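Local coordinates for protein putative oxidoreductase molybdopterin-binding subunit (Sulfolobus tokodaii, PDB 4ZOH) that probably serves as the molybdenum-carrying subunit of an oxidoreductase related to aldehyde oxidase and xanthine dehydrogenase, holding a pterin cytosine dinucleotide cofactor, at residues T150-Q158 / E338-I349; T271-L279 / K310-A318. All coordinates share one frame; numbering follows the deposited sequence.

Both interactions build on one mixed five-stranded sheet and are largely buried. Interaction 2 (271-279 with 310-318) joins two neighbouring parallel strands inside the sheet, so main-chain hydrogen bonds carry it. Interaction 1 (150-158 with 338-349) lays helix 336-353 against strand 149-161, outermost of this sheet within the chain; side-chain packing dominates there, with one weak hydrogen bond at most. Within the sheet, strand 254-266 separates strand 149-161 from strand 272-282. The helix also reaches interaction 2, where Phe-342 CE2 lies 3.8 Å from Leu-279 CD1. Interaction 2 has an apolar face toward helices 288-304 and 336-353 and a face bearing Arg-276, Asp-315 and Asp-317, whereas interaction 1 shifts from aliphatic to polar along its length.

Interaction 1 of 2, residues T150-Q158 / E338-I349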
loop_
_atom_site.group_PDB
_atom_site.type_symbol
_atom_site.label_atom_id
_atom_site.label_comp_id
_atom_site.label_asym_id
_atom_site.label_seq_id
_atom_site.Cartn_x
_atom_site.Cartn_y
_atom_site.Cartn_z
ATOM N N THR A 150 -13.477 -7.775 63.885
ATOM C CA THR A 150 -12.689 -7.773 62.678
ATOM C C THR A 150 -12.852 -9.063 61.934
ATOM O O THR A 150 -12.974 -10.150 62.534
ATOM C CB THR A 150 -11.159 -7.475 62.911
ATOM O OG1 THR A 150 -10.536 -8.595 63.549
ATOM C CG2 THR A 150 -11.008 -6.268 63.707
ATOM N N ILE A 151 -12.794 -8.931 60.606
ATOM C CA ILE A 151 -12.964 -10.064 59.691
ATOM C C ILE A 151 -11.729 -10.179 58.815
ATOM O O ILE A 151 -11.274 -9.184 58.303
ATOM C CB ILE A 151 -14.229 -9.868 58.739
ATOM C CG1 ILE A 151 -15.516 -9.419 59.503
ATOM C CG2 ILE A 151 -14.488 -11.103 57.845
ATOM C CD1 ILE A 151 -16.155 -10.503 60.308
ATOM N N SER A 152 -11.267 -11.404 58.562
ATOM C CA SER A 152 -10.053 -11.610 57.748
ATOM C C SER A 152 -10.274 -12.643 56.705
ATOM O O SER A 152 -10.933 -13.616 56.971
ATOM C CB SER A 152 -8.891 -12.087 58.632
ATOM O OG SER A 152 -8.534 -10.994 59.409
ATOM N N ASP A 153 -9.683 -12.442 55.528
ATOM C CA ASP A 153 -9.590 -13.499 54.518
ATOM C C ASP A 153 -8.577 -13.083 53.417
ATOM O O ASP A 153 -7.987 -12.018 53.472
ATOM C CB ASP A 153 -10.993 -13.767 53.887
ATOM C CG ASP A 153 -11.190 -15.193 53.525
ATOM O OD1 ASP A 153 -12.332 -15.675 53.653
ATOM O OD2 ASP A 153 -10.210 -15.876 53.165
ATOM N N THR A 154 -8.363 -13.972 52.461
ATOM C CA THR A 154 -7.531 -13.673 51.306
ATOM C C THR A 154 -8.396 -13.724 50.020
ATOM O O THR A 154 -8.991 -14.747 49.728
ATOM C CB THR A 154 -6.341 -14.654 51.290
ATOM O OG1 THR A 154 -5.494 -14.301 52.403
ATOM C CG2 THR A 154 -5.556 -14.589 49.985
ATOM N N LEU A 155 -8.465 -12.610 49.304
ATOM C CA LEU A 155 -9.235 -12.527 48.054
ATOM C C LEU A 155 -8.285 -12.526 46.884
ATOM O O LEU A 155 -7.306 -11.801 46.901
ATOM C CB LEU A 155 -10.062 -11.236 48.022
ATOM C CG LEU A 155 -10.995 -10.919 49.175
ATOM C CD1 LEU A 155 -11.672 -9.574 48.950
ATOM C CD2 LEU A 155 -11.961 -12.089 49.361
ATOM N N ILE A 156 -8.602 -13.321 45.871
ATOM C CA ILE A 156 -7.876 -13.390 44.675
ATOM C C ILE A 156 -8.644 -12.742 43.492
ATOM O O ILE A 156 -9.861 -12.983 43.284
ATOM C CB ILE A 156 -7.578 -14.832 44.343
ATOM C CG1 ILE A 156 -6.804 -15.460 45.513
ATOM C CG2 ILE A 156 -6.893 -14.914 42.961
ATOM C CD1 ILE A 156 -6.161 -16.799 45.201
ATOM N N ASN A 157 -7.897 -11.957 42.706
ATOM C CA ASN A 157 -8.330 -11.427 41.444
ATOM C C ASN A 157 -7.397 -12.035 40.447
ATOM O O ASN A 157 -6.220 -11.643 40.353
ATOM C CB ASN A 157 -8.310 -9.896 41.546
ATOM C CG ASN A 157 -9.015 -9.203 40.364
ATOM O OD1 ASN A 157 -8.514 -9.255 39.220
ATOM N ND2 ASN A 157 -10.134 -8.455 40.652
ATOM N N GLN A 158 -7.880 -13.048 39.751
ATOM C CA GLN A 158 -6.991 -13.945 39.026
ATOM C C GLN A 158 -6.429 -13.304 37.754
ATOM O O GLN A 158 -6.946 -12.281 37.272
ATOM C CB GLN A 158 -7.700 -15.261 38.670
ATOM C CG GLN A 158 -8.617 -15.280 37.411
ATOM C CD GLN A 158 -9.937 -14.471 37.486
ATOM O OE1 GLN A 158 -10.087 -13.493 38.213
ATOM N NE2 GLN A 158 -10.898 -14.876 36.650
ATOM N N GLU A 338 -9.408 -4.405 40.169
ATOM C CA GLU A 338 -8.946 -5.184 41.326
ATOM C C GLU A 338 -9.275 -4.472 42.654
ATOM O O GLU A 338 -9.839 -5.063 43.549
ATOM C CB GLU A 338 -7.460 -5.471 41.207
ATOM C CG GLU A 338 -7.084 -6.259 39.952
ATOM C CD GLU A 338 -6.723 -5.355 38.764
ATOM O OE1 GLU A 338 -7.579 -4.536 38.313
ATOM O OE2 GLU A 338 -5.569 -5.476 38.236
ATOM N N GLY A 339 -8.941 -3.208 42.740
ATOM C CA GLY A 339 -9.175 -2.387 43.942
ATOM C C GLY A 339 -10.670 -2.251 44.326
ATOM O O GLY A 339 -11.002 -2.483 45.478
ATOM N N ILE A 340 -11.535 -1.789 43.395
ATOM C CA ILE A 340 -13.008 -1.823 43.573
ATOM C C ILE A 340 -13.521 -3.257 43.890
ATOM O O ILE A 340 -14.309 -3.431 44.805
ATOM C CB ILE A 340 -13.754 -1.161 42.384
ATOM C CG1 ILE A 340 -13.347 0.296 42.216
ATOM C CG2 ILE A 340 -15.304 -1.362 42.448
ATOM C CD1 ILE A 340 -13.494 1.110 43.512
ATOM N N TYR A 341 -13.030 -4.288 43.198
ATOM C CA TYR A 341 -13.423 -5.647 43.490
ATOM C C TYR A 341 -13.121 -5.993 44.971
ATOM O O TYR A 341 -13.983 -6.578 45.671
ATOM C CB TYR A 341 -12.691 -6.612 42.583
ATOM C CG TYR A 341 -12.653 -8.089 43.003
ATOM C CD1 TYR A 341 -13.715 -8.942 42.759
ATOM C CD2 TYR A 341 -11.493 -8.651 43.610
ATOM C CE1 TYR A 341 -13.666 -10.309 43.131
ATOM C CE2 TYR A 341 -11.440 -9.999 43.975
ATOM C CZ TYR A 341 -12.521 -10.842 43.737
ATOM O OH TYR A 341 -12.442 -12.253 44.072
ATOM N N PHE A 342 -11.882 -5.665 45.418
ATOM C CA PHE A 342 -11.516 -5.874 46.796
ATOM C C PHE A 342 -12.452 -5.188 47.794
ATOM O O PHE A 342 -12.997 -5.904 48.639
ATOM C CB PHE A 342 -10.013 -5.579 47.044
ATOM C CG PHE A 342 -9.066 -6.586 46.348
ATOM C CD1 PHE A 342 -9.308 -7.919 46.390
ATOM C CD2 PHE A 342 -7.955 -6.144 45.654
ATOM C CE1 PHE A 342 -8.442 -8.833 45.776
ATOM C CE2 PHE A 342 -7.083 -7.030 45.054
ATOM C CZ PHE A 342 -7.332 -8.371 45.079
ATOM N N ILE A 343 -12.672 -3.868 47.701
ATOM C CA ILE A 343 -13.529 -3.210 48.651
ATOM C C ILE A 343 -15.003 -3.716 48.560
ATOM O O ILE A 343 -15.651 -3.902 49.594
ATOM C CB ILE A 343 -13.436 -1.657 48.629
ATOM C CG1 ILE A 343 -14.142 -1.048 49.867
ATOM C CG2 ILE A 343 -13.939 -1.007 47.316
ATOM C CD1 ILE A 343 -13.592 -1.549 51.210
ATOM N N GLU A 344 -15.514 -3.979 47.346
ATOM C CA GLU A 344 -16.920 -4.413 47.172
ATOM C C GLU A 344 -17.147 -5.840 47.619
ATOM O O GLU A 344 -18.216 -6.171 48.163
ATOM C CB GLU A 344 -17.423 -4.158 45.755
ATOM C CG GLU A 344 -17.426 -2.721 45.366
ATOM C CD GLU A 344 -18.394 -1.938 46.253
ATOM O OE1 GLU A 344 -19.611 -2.269 46.182
ATOM O OE2 GLU A 344 -17.914 -1.047 47.036
ATOM N N ARG A 345 -16.146 -6.689 47.514
ATOM C CA ARG A 345 -16.266 -7.982 48.133
ATOM C C ARG A 345 -16.247 -7.905 49.686
ATOM O O ARG A 345 -17.084 -8.522 50.371
ATOM C CB ARG A 345 -15.172 -8.889 47.641
ATOM C CG ARG A 345 -15.307 -9.279 46.145
ATOM C CD ARG A 345 -16.533 -10.152 45.913
ATOM N NE ARG A 345 -16.422 -11.397 46.654
ATOM C CZ ARG A 345 -17.239 -11.785 47.634
ATOM N NH1 ARG A 345 -18.315 -11.042 47.957
ATOM N NH2 ARG A 345 -17.003 -12.962 48.245
ATOM N N ILE A 346 -15.299 -7.146 50.227
ATOM C CA ILE A 346 -15.134 -6.988 51.654
ATOM C C ILE A 346 -16.490 -6.482 52.220
ATOM O O ILE A 346 -16.972 -7.088 53.131
ATOM C CB ILE A 346 -13.945 -6.019 51.976
ATOM C CG1 ILE A 346 -12.590 -6.769 51.821
ATOM C CG2 ILE A 346 -14.046 -5.443 53.400
ATOM C CD1 ILE A 346 -11.437 -5.804 51.615
ATOM N N VAL A 347 -17.064 -5.402 51.645
ATOM C CA VAL A 347 -18.353 -4.831 52.031
ATOM C C VAL A 347 -19.456 -5.923 52.101
ATOM O O VAL A 347 -20.265 -5.955 53.063
ATOM C CB VAL A 347 -18.778 -3.714 51.070
ATOM C CG1 VAL A 347 -20.275 -3.432 51.164
ATOM C CG2 VAL A 347 -18.055 -2.414 51.381
ATOM N N ASN A 348 -19.471 -6.844 51.140
ATOM C CA ASN A 348 -20.493 -7.879 51.190
ATOM C C ASN A 348 -20.175 -8.931 52.210
ATOM O O ASN A 348 -21.087 -9.561 52.798
ATOM C CB ASN A 348 -20.755 -8.524 49.829
ATOM C CG ASN A 348 -21.885 -7.886 49.082
ATOM O OD1 ASN A 348 -22.101 -6.640 49.069
ATOM N ND2 ASN A 348 -22.676 -8.763 48.493
ATOM N N ILE A 349 -18.878 -9.132 52.446
ATOM C CA ILE A 349 -18.470 -10.189 53.354
ATOM C C ILE A 349 -18.911 -9.731 54.739
ATOM O O ILE A 349 -19.375 -10.518 55.521
ATOM C CB ILE A 349 -16.950 -10.491 53.264
ATOM C CG1 ILE A 349 -16.686 -11.398 52.079
ATOM C CG2 ILE A 349 -16.428 -11.080 54.578
ATOM C CD1 ILE A 349 -15.300 -11.184 51.566
#
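Tyr-341 holds its CG trans to the backbone N (chi1 162°), which sends the ring from helix 338-349 up to the strand beside Ile-156 and Asn-157. In Leu-155, chi1 of -54° sets CG beside the backbone N. Of its two methyls, CD1 comes 3.8 Å from Arg-345 CB, while CD2 lies 4.1 Å from Ile-349 CD1. Leu-155 and Phe-342 run past each other in opposite senses, Leu-155 CB standing 3.7 Å from Phe-342 CE1. Toward the start of the strand, Ile-151 CG2 meets Ile-349 CG2 at 3.8 Å.

The other end is polar. Asn-157 ND2 sits 3.3 Å from Tyr-341 CD2, with the amide plane nearly perpendicular to the ring (82°). The Asn-157 side chain crosses that of Glu-338 at about a right angle, Asn-157 CG being 3.5 Å from Glu-338 CG. The polar tips turn to other partners, Asn-157 OD1 to Gln-617 and Glu-338 OE2 to Lys-258. Tyr-341 OH approaches Ile-156 O at 2.8 Å, a weak hydrogen bond at most. Packing therefore carries the contact, aliphatic and aromatic round Leu-155 and amide against ring at Asn-157, while the amide oxygen and one carboxylate oxygen are satisfied from outside.

Interaction 2 of 2, residues T271-L279 / K310-A318; sequences TILGIRGTL and KIIGADIDA
Ile-272 and Ile-311 lie alongside each other and point the same way, Ile-272 CG2 touching Ile-311 CD1 at 3.6 Å. Beyond them the side chains of the two parallel strands alternate between faces. Ile-275, Ala-314, Ile-316, Leu-279 and Ala-318 share one face. There the first two torsions of Ile-316 (chi1 -55°, chi2 -75°) together bring CD1 to within 3.7 Å of Gly-277 N, a site where glycine presents no side chain. The other branch, Ile-316 CG2, rests 4.0 Å from Leu-279 CB. Val-302 of helix 288-304 packs on Leu-279, Ile-316 and Ala-318, so this end of the face is turned to that helix.

On the other face stand Arg-276, Asp-315, Thr-278 and Asp-317. Thr-278 and Asp-317 run side by side, Thr-278 OG1 being 4.1 Å from Asp-317 CB. The side chains of Arg-276 and Asp-315 approach at their CB atoms, 4.2 Å apart, yet their charged ends part, with Arg-276 NH1 7.0 Å from Asp-315 OD2. The extended arginine goes to Glu-263 and the ring of Phe-144, Asp-315 to Arg-134, and Asp-317 OD1 is hydrogen-bonded to His-132.

The backbones are joined by alternating bonds, from Ile-275 N to Gly-313 O, Asp-315 N to Ile-275 O (3.0 Å), Gly-277 N to Asp-315 O, Asp-317 N to Gly-277 O (2.6 Å) and Leu-279 N to Asp-317 O. At the start Leu-273 O receives Ile-312 N at 2.6 Å and, weakly, Gly-313 N. Leu-273 and Gly-274 both oppose Ala-265 of strand 254-266, a classic beta bulge. With helix 288-304 connecting two adjacent strands whose axes are only 9° from parallel, the geometry is that of a beta-alpha-beta crossover, here within the molybdopterin cofactor-binding domain.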
loop_
_atom_site.group_PDB
_atom_site.type_symbol
_atom_site.label_atom_id
_atom_site.label_comp_id
_atom_site.label_asym_id
_atom_site.label_seq_id
_atom_site.Cartn_x
_atom_site.Cartn_y
_atom_site.Cartn_z
ATOM N N THR A 271 -21.039 -0.208 60.168
ATOM C CA THR A 271 -19.976 0.811 59.963
ATOM C C THR A 271 -18.650 0.078 59.635
ATOM O O THR A 271 -18.258 -0.867 60.367
ATOM C CB THR A 271 -19.824 1.815 61.147
ATOM O OG1 THR A 271 -21.093 2.467 61.412
ATOM C CG2 THR A 271 -18.787 2.922 60.832
ATOM N N ILE A 272 -18.055 0.440 58.484
ATOM C CA ILE A 272 -16.728 -0.098 58.077
ATOM C C ILE A 272 -15.766 0.980 58.530
ATOM O O ILE A 272 -15.864 2.140 58.109
ATOM C CB ILE A 272 -16.581 -0.363 56.541
ATOM C CG1 ILE A 272 -17.691 -1.270 55.954
ATOM C CG2 ILE A 272 -15.217 -0.916 56.188
ATOM C CD1 ILE A 272 -17.703 -2.701 56.381
ATOM N N LEU A 273 -14.845 0.622 59.414
ATOM C CA LEU A 273 -13.985 1.664 60.008
ATOM C C LEU A 273 -12.618 1.786 59.299
ATOM O O LEU A 273 -12.138 2.897 58.971
ATOM C CB LEU A 273 -13.818 1.410 61.520
ATOM C CG LEU A 273 -15.113 1.461 62.364
ATOM C CD1 LEU A 273 -14.954 0.579 63.603
ATOM C CD2 LEU A 273 -15.442 2.907 62.707
ATOM N N GLY A 274 -12.001 0.640 59.060
ATOM C CA GLY A 274 -10.688 0.648 58.530
ATOM C C GLY A 274 -10.351 -0.724 58.034
ATOM O O GLY A 274 -11.060 -1.724 58.383
ATOM N N ILE A 275 -9.234 -0.733 57.275
ATOM C CA ILE A 275 -8.642 -1.938 56.640
ATOM C C ILE A 275 -7.114 -1.994 56.753
ATOM O O ILE A 275 -6.441 -1.025 56.580
ATOM C CB ILE A 275 -8.791 -1.944 55.096
ATOM C CG1 ILE A 275 -10.057 -1.269 54.645
ATOM C CG2 ILE A 275 -8.640 -3.371 54.579
ATOM C CD1 ILE A 275 -11.241 -2.175 54.749
ATOM N N ARG A 276 -6.580 -3.172 56.935
ATOM C CA ARG A 276 -5.177 -3.332 56.706
ATOM C C ARG A 276 -4.928 -4.647 56.070
ATOM O O ARG A 276 -5.764 -5.596 56.185
ATOM C CB ARG A 276 -4.391 -3.264 58.012
ATOM C CG ARG A 276 -4.850 -4.198 59.091
ATOM C CD ARG A 276 -4.331 -3.672 60.438
ATOM N NE ARG A 276 -4.700 -4.645 61.445
ATOM C CZ ARG A 276 -4.676 -4.460 62.765
ATOM N NH1 ARG A 276 -4.253 -3.308 63.303
ATOM N NH2 ARG A 276 -5.070 -5.481 63.534
ATOM N N GLY A 277 -3.758 -4.703 55.428
ATOM C CA GLY A 277 -3.182 -5.971 55.014
ATOM C C GLY A 277 -2.144 -5.829 53.890
ATOM O O GLY A 277 -1.482 -4.799 53.750
ATOM N N THR A 278 -2.006 -6.893 53.124
ATOM C CA THR A 278 -0.913 -7.030 52.223
ATOM C C THR A 278 -1.511 -7.283 50.808
ATOM O O THR A 278 -2.277 -8.255 50.603
ATOM C CB THR A 278 -0.060 -8.225 52.675
ATOM O OG1 THR A 278 0.396 -7.961 54.013
ATOM C CG2 THR A 278 1.116 -8.433 51.768
ATOM N N LEU A 279 -1.151 -6.415 49.862
ATOM C CA LEU A 279 -1.494 -6.624 48.416
ATOM C C LEU A 279 -0.333 -7.229 47.669
ATOM O O LEU A 279 0.747 -6.586 47.572
ATOM C CB LEU A 279 -1.919 -5.268 47.777
ATOM C CG LEU A 279 -2.256 -5.333 46.271
ATOM C CD1 LEU A 279 -3.594 -6.062 46.041
ATOM C CD2 LEU A 279 -2.218 -3.953 45.630
ATOM N N LYS A 310 -16.748 6.039 53.750
ATOM C CA LYS A 310 -16.198 7.043 54.667
ATOM C C LYS A 310 -15.198 6.332 55.623
ATOM O O LYS A 310 -15.324 6.434 56.826
ATOM C CB LYS A 310 -17.357 7.763 55.370
ATOM C CG LYS A 310 -18.204 8.709 54.503
ATOM C CD LYS A 310 -19.435 9.328 55.229
ATOM C CE LYS A 310 -20.255 8.316 56.044
ATOM N NZ LYS A 310 -21.693 8.735 56.189
ATOM N N ILE A 311 -14.215 5.621 55.059
ATOM C CA ILE A 311 -13.205 4.816 55.799
ATOM C C ILE A 311 -12.388 5.747 56.738
ATOM O O ILE A 311 -12.031 6.887 56.363
ATOM C CB ILE A 311 -12.201 4.093 54.803
ATOM C CG1 ILE A 311 -12.905 3.063 53.930
ATOM C CG2 ILE A 311 -11.001 3.417 55.458
ATOM C CD1 ILE A 311 -13.567 1.906 54.648
ATOM N N ILE A 312 -12.057 5.291 57.934
ATOM C CA ILE A 312 -11.355 6.272 58.809
ATOM C C ILE A 312 -9.836 6.087 58.774
ATOM O O ILE A 312 -9.138 7.062 58.802
ATOM C CB ILE A 312 -12.003 6.489 60.220
ATOM C CG1 ILE A 312 -11.864 5.253 61.113
ATOM C CG2 ILE A 312 -13.478 6.904 60.109
ATOM C CD1 ILE A 312 -10.740 5.430 62.107
ATOM N N GLY A 313 -9.350 4.855 58.682
ATOM C CA GLY A 313 -7.927 4.647 58.383
ATOM C C GLY A 313 -7.633 3.365 57.621
ATOM O O GLY A 313 -8.403 2.413 57.704
ATOM N N ALA A 314 -6.505 3.319 56.909
ATOM C CA ALA A 314 -6.057 2.049 56.302
ATOM C C ALA A 314 -4.534 1.952 56.250
ATOM O O ALA A 314 -3.844 2.949 56.158
ATOM C CB ALA A 314 -6.631 1.920 54.876
ATOM N N ASP A 315 -4.047 0.750 56.171
ATOM C CA ASP A 315 -2.644 0.504 56.173
ATOM C C ASP A 315 -2.428 -0.719 55.276
ATOM O O ASP A 315 -2.679 -1.814 55.727
ATOM C CB ASP A 315 -2.170 0.227 57.637
ATOM C CG ASP A 315 -0.623 -0.030 57.756
ATOM O OD1 ASP A 315 0.041 -0.382 56.745
ATOM O OD2 ASP A 315 -0.063 0.117 58.875
ATOM N N ILE A 316 -1.959 -0.529 54.024
ATOM C CA ILE A 316 -1.818 -1.659 53.042
ATOM C C ILE A 316 -0.388 -1.793 52.574
ATOM O O ILE A 316 0.227 -0.853 52.124
ATOM C CB ILE A 316 -2.721 -1.464 51.770
ATOM C CG1 ILE A 316 -4.201 -1.259 52.221
ATOM C CG2 ILE A 316 -2.580 -2.662 50.804
ATOM C CD1 ILE A 316 -4.894 -2.526 52.686
ATOM N N ASP A 317 0.122 -2.988 52.672
ATOM C CA ASP A 317 1.498 -3.221 52.362
ATOM C C ASP A 317 1.464 -3.744 50.915
ATOM O O ASP A 317 0.995 -4.870 50.678
ATOM C CB ASP A 317 2.103 -4.248 53.367
ATOM C CG ASP A 317 3.649 -4.455 53.179
ATOM O OD1 ASP A 317 4.328 -3.509 52.774
ATOM O OD2 ASP A 317 4.174 -5.559 53.473
ATOM N N ALA A 318 1.880 -2.895 49.952
ATOM C CA ALA A 318 1.855 -3.271 48.473
ATOM C C ALA A 318 3.165 -3.833 47.877
ATOM O O ALA A 318 4.195 -3.163 47.897
ATOM C CB ALA A 318 1.352 -2.095 47.624
#